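Local coordinates for protein oxidase/hydroxylase (Streptomyces hygroscopicus subsp. hygroscopicus, PDB 4XCB) that binds a metal ion, 2-oxoglutarate and hygromycin B, and probably acts as a 2-oxoglutarate-dependent dioxygenase in oxidative ring closure during orthosomycin-type antibiotic biosynthesis, at residues Gly107-Gln118 and Ser162-Arg171. Residues are numbered along the deposited sequence; the frame is centred on the assembly and turned at random.
Sequences GNSELLDLGDRQ and SHKANFPLLR
The guanidinium of Arg171 has Leu111 over one face, with CD1 of Leu111 above the centre of the group, and Asp113 OD1 at its edge. Its plane stands almost square, 88°, to the Asp113 carboxylate, and NH1 of Arg171 makes the straighter bond of the salt bridge to OD1 of Asp113 at 3.2 Å, while its hydrogen bond to OD2 is bent and weak. Asp113 OD1 also accepts NE2 of Gln118 at 2.8 Å, so two donors share one oxygen, while Asp254 takes NE of Arg171. Bends at chi2 and chi3 (68° and 65°) fold the arginine chain back over Leu111, whose CG meets CB of Pro168 at 3.8 Å.

Further along, Glu110 starts out pointing away from 162-171, but its bent chain brings the carboxylate back to the start of helix 170-175. There OE2 of Glu110 uses its syn lone pair for Leu169 N at 2.8 Å, and OE1 of Glu110 takes Leu170 N at 2.9 Å. These backbone N-H groups would probably stabilise the negative charge. A water accepts from Ser109 N and donates to both Glu110 OE2 and Phe167 O. Were Glu110 cut back to an alanine, the amides of Leu169 and Leu170 would probably lose their acceptor and the water would be less firmly held.

At the other end, Asn108 N bonds Ser162 O at 3.0 Å. Ala165 O receives Asn108 ND2, also at 3.0 Å, from above its carbonyl plane; Ser109 OG approaches the same oxygen suspiciously closely, and has Arg121 as a second partner.

The type I beta turn from Gly107 to Glu110, just beyond the metal ligand His105, thus ties the loop after strand 102-105 to the one after strand 156-159, both strands belonging to the double-stranded beta helix of the PhyH oxygenases.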
loop_
_atom_site.group_PDB
_atom_site.type_symbol
_atom_site.label_atom_id
_atom_site.label_comp_id
_atom_site.label_asym_id
_atom_site.label_seq_id
_atom_site.Cartn_x
_atom_site.Cartn_y
_atom_site.Cartn_z
ATOM N N GLY A 107 15.640 -0.484 8.607
ATOM C CA GLY A 107 15.112 0.631 7.832
ATOM C C GLY A 107 14.363 0.122 6.606
ATOM O O GLY A 107 14.886 -0.664 5.820
ATOM N N ASN A 108 13.141 0.605 6.429
ATOM C CA ASN A 108 12.240 0.105 5.396
ATOM C C ASN A 108 12.705 0.332 3.955
ATOM O O ASN A 108 12.407 -0.486 3.067
ATOM C CB ASN A 108 10.860 0.731 5.587
ATOM C CG ASN A 108 9.767 0.024 4.792
ATOM O OD1 ASN A 108 9.653 -1.213 4.803
ATOM N ND2 ASN A 108 8.958 0.811 4.091
ATOM N N SER A 109 13.415 1.427 3.701
ATOM C CA SER A 109 13.757 1.792 2.327
ATOM C C SER A 109 15.250 1.972 2.027
ATOM O O SER A 109 15.611 2.662 1.063
ATOM C CB SER A 109 13.018 3.076 1.938
ATOM O OG SER A 109 11.624 2.841 1.819
ATOM N N GLU A 110 16.121 1.331 2.800
ATOM C CA GLU A 110 17.547 1.458 2.557
ATOM C C GLU A 110 17.919 0.729 1.281
ATOM O O GLU A 110 17.191 -0.178 0.841
ATOM C CB GLU A 110 18.343 0.947 3.755
ATOM C CG GLU A 110 18.013 1.750 5.016
ATOM C CD GLU A 110 18.249 3.249 4.833
ATOM O OE1 GLU A 110 19.371 3.618 4.453
ATOM O OE2 GLU A 110 17.320 4.043 5.061
ATOM N N LEU A 111 19.045 1.120 0.693
ATOM C CA LEU A 111 19.408 0.663 -0.643
ATOM C C LEU A 111 20.330 -0.540 -0.628
ATOM O O LEU A 111 21.050 -0.795 0.338
ATOM C CB LEU A 111 20.064 1.801 -1.434
ATOM C CG LEU A 111 19.290 3.116 -1.441
ATOM C CD1 LEU A 111 20.095 4.223 -2.122
ATOM C CD2 LEU A 111 17.935 2.938 -2.112
ATOM N N LEU A 112 20.290 -1.289 -1.725
ATOM C CA LEU A 112 21.217 -2.383 -1.965
ATOM C C LEU A 112 21.572 -2.356 -3.439
ATOM O O LEU A 112 20.683 -2.282 -4.283
ATOM C CB LEU A 112 20.602 -3.728 -1.567
ATOM C CG LEU A 112 21.371 -5.000 -1.929
ATOM C CD1 LEU A 112 22.700 -5.063 -1.211
ATOM C CD2 LEU A 112 20.530 -6.241 -1.608
ATOM N N ASP A 113 22.869 -2.367 -3.736
ATOM C CA ASP A 113 23.338 -2.398 -5.111
ATOM C C ASP A 113 23.484 -3.853 -5.512
ATOM O O ASP A 113 24.150 -4.628 -4.814
ATOM C CB ASP A 113 24.677 -1.674 -5.274
ATOM C CG ASP A 113 24.614 -0.217 -4.852
ATOM O OD1 ASP A 113 23.547 0.413 -5.011
ATOM O OD2 ASP A 113 25.638 0.301 -4.355
ATOM N N LEU A 114 22.859 -4.223 -6.628
ATOM C CA LEU A 114 22.922 -5.599 -7.113
ATOM C C LEU A 114 23.658 -5.748 -8.438
ATOM O O LEU A 114 23.417 -6.701 -9.182
ATOM C CB LEU A 114 21.516 -6.170 -7.266
ATOM C CG LEU A 114 20.720 -6.307 -5.973
ATOM C CD1 LEU A 114 19.307 -6.737 -6.285
ATOM C CD2 LEU A 114 21.397 -7.311 -5.058
ATOM N N GLY A 115 24.554 -4.817 -8.738
ATOM C CA GLY A 115 25.372 -4.940 -9.931
ATOM C C GLY A 115 24.806 -4.176 -11.110
ATOM O O GLY A 115 25.367 -3.164 -11.533
ATOM N N ASP A 116 23.687 -4.656 -11.643
ATOM C CA ASP A 116 23.056 -3.985 -12.773
ATOM C C ASP A 116 21.876 -3.114 -12.340
ATOM O O ASP A 116 21.178 -2.543 -13.181
ATOM C CB ASP A 116 22.600 -5.013 -13.812
ATOM C CG ASP A 116 21.443 -5.871 -13.327
ATOM O OD1 ASP A 116 21.300 -6.074 -12.096
ATOM O OD2 ASP A 116 20.674 -6.349 -14.188
ATOM N N ARG A 117 21.667 -3.009 -11.031
ATOM C CA ARG A 117 20.536 -2.267 -10.499
ATOM C C ARG A 117 20.666 -2.025 -9.005
ATOM O O ARG A 117 21.351 -2.756 -8.289
ATOM C CB ARG A 117 19.228 -3.016 -10.772
ATOM C CG ARG A 117 19.070 -4.272 -9.933
ATOM C CD ARG A 117 17.941 -5.150 -10.439
ATOM N NE ARG A 117 18.333 -5.863 -11.651
ATOM C CZ ARG A 117 17.475 -6.392 -12.519
ATOM N NH1 ARG A 117 16.168 -6.276 -12.319
ATOM N NH2 ARG A 117 17.931 -7.027 -13.593
ATOM N N GLN A 118 19.975 -0.996 -8.547
ATOM C CA GLN A 118 19.860 -0.710 -7.128
ATOM C C GLN A 118 18.414 -0.932 -6.660
ATOM O O GLN A 118 17.473 -0.462 -7.295
ATOM C CB GLN A 118 20.307 0.724 -6.879
ATOM C CG GLN A 118 20.246 1.177 -5.470
ATOM C CD GLN A 118 20.743 2.597 -5.337
ATOM O OE1 GLN A 118 19.996 3.558 -5.558
ATOM N NE2 GLN A 118 22.019 2.743 -4.993
ATOM N N SER A 162 10.960 4.753 11.085
ATOM C CA SER A 162 11.844 4.228 10.050
ATOM C C SER A 162 11.369 2.890 9.510
ATOM O O SER A 162 11.824 2.461 8.455
ATOM C CB SER A 162 13.267 4.087 10.574
ATOM O OG SER A 162 13.268 3.416 11.811
ATOM N N HIS A 163 10.466 2.233 10.226
ATOM C CA HIS A 163 9.942 0.941 9.769
ATOM C C HIS A 163 8.961 1.129 8.611
ATOM O O HIS A 163 8.633 0.171 7.885
ATOM C CB HIS A 163 9.280 0.185 10.937
ATOM C CG HIS A 163 8.098 0.899 11.520
ATOM N ND1 HIS A 163 8.130 2.238 11.857
ATOM C CD2 HIS A 163 6.851 0.464 11.821
ATOM C CE1 HIS A 163 6.949 2.595 12.336
ATOM N NE2 HIS A 163 6.158 1.533 12.330
ATOM N N LYS A 164 8.496 2.360 8.408
ATOM C CA LYS A 164 7.586 2.625 7.292
ATOM C C LYS A 164 8.152 3.702 6.359
ATOM O O LYS A 164 7.418 4.292 5.569
ATOM C CB LYS A 164 6.198 3.034 7.800
ATOM C CG LYS A 164 5.504 1.976 8.655
ATOM C CD LYS A 164 4.088 2.396 9.027
ATOM C CE LYS A 164 3.354 1.316 9.813
ATOM N NZ LYS A 164 2.046 1.847 10.333
ATOM N N ALA A 165 9.461 3.938 6.456
ATOM C CA ALA A 165 10.129 4.958 5.650
ATOM C C ALA A 165 10.027 4.658 4.161
ATOM O O ALA A 165 10.193 3.507 3.728
ATOM C CB ALA A 165 11.593 5.086 6.058
ATOM N N ASN A 166 9.735 5.688 3.374
ATOM C CA ASN A 166 9.716 5.542 1.912
ATOM C C ASN A 166 10.997 6.031 1.239
ATOM O O ASN A 166 11.215 5.775 0.054
ATOM C CB ASN A 166 8.532 6.286 1.303
ATOM C CG ASN A 166 7.214 5.624 1.597
ATOM O OD1 ASN A 166 6.977 4.473 1.198
ATOM N ND2 ASN A 166 6.323 6.352 2.260
ATOM N N PHE A 167 11.844 6.732 1.989
ATOM C CA PHE A 167 13.107 7.231 1.465
ATOM C C PHE A 167 14.268 6.555 2.179
ATOM O O PHE A 167 14.136 6.194 3.346
ATOM C CB PHE A 167 13.242 8.748 1.657
ATOM C CG PHE A 167 12.175 9.572 0.977
ATOM C CD1 PHE A 167 12.225 9.810 -0.395
ATOM C CD2 PHE A 167 11.145 10.123 1.708
ATOM C CE1 PHE A 167 11.263 10.588 -1.009
ATOM C CE2 PHE A 167 10.173 10.905 1.096
ATOM C CZ PHE A 167 10.237 11.129 -0.267
ATOM N N PRO A 168 15.413 6.409 1.499
ATOM C CA PRO A 168 16.609 5.891 2.167
ATOM C C PRO A 168 17.309 6.979 2.971
ATOM O O PRO A 168 17.223 8.166 2.626
ATOM C CB PRO A 168 17.480 5.415 1.006
ATOM C CG PRO A 168 17.112 6.366 -0.100
ATOM C CD PRO A 168 15.633 6.588 0.051
ATOM N N LEU A 169 17.994 6.575 4.029
ATOM C CA LEU A 169 18.640 7.529 4.926
ATOM C C LEU A 169 20.164 7.421 4.887
ATOM O O LEU A 169 20.867 8.430 4.845
ATOM C CB LEU A 169 18.140 7.318 6.353
ATOM C CG LEU A 169 18.752 8.284 7.372
ATOM C CD1 LEU A 169 18.143 9.673 7.228
ATOM C CD2 LEU A 169 18.582 7.761 8.779
ATOM N N LEU A 170 20.689 6.205 4.878
ATOM C CA LEU A 170 22.108 6.039 5.116
ATOM C C LEU A 170 23.003 6.375 3.921
ATOM O O LEU A 170 24.124 6.855 4.104
ATOM C CB LEU A 170 22.381 4.615 5.597
ATOM C CG LEU A 170 21.771 4.345 6.980
ATOM C CD1 LEU A 170 22.269 3.002 7.544
ATOM C CD2 LEU A 170 22.066 5.494 7.958
ATOM N N ARG A 171 22.521 6.124 2.706
ATOM C CA ARG A 171 23.369 6.272 1.523
ATOM C C ARG A 171 23.770 7.739 1.315
ATOM O O ARG A 171 24.934 8.031 1.054
ATOM C CB ARG A 171 22.667 5.718 0.275
ATOM C CG ARG A 171 23.541 5.611 -0.973
ATOM C CD ARG A 171 24.623 4.547 -0.830
ATOM N NE ARG A 171 24.090 3.187 -0.706
ATOM C CZ ARG A 171 23.946 2.339 -1.719
ATOM N NH1 ARG A 171 24.289 2.701 -2.948
ATOM N NH2 ARG A 171 23.463 1.118 -1.504
HETATM O O HOH W 1 14.889 3.684 4.836
#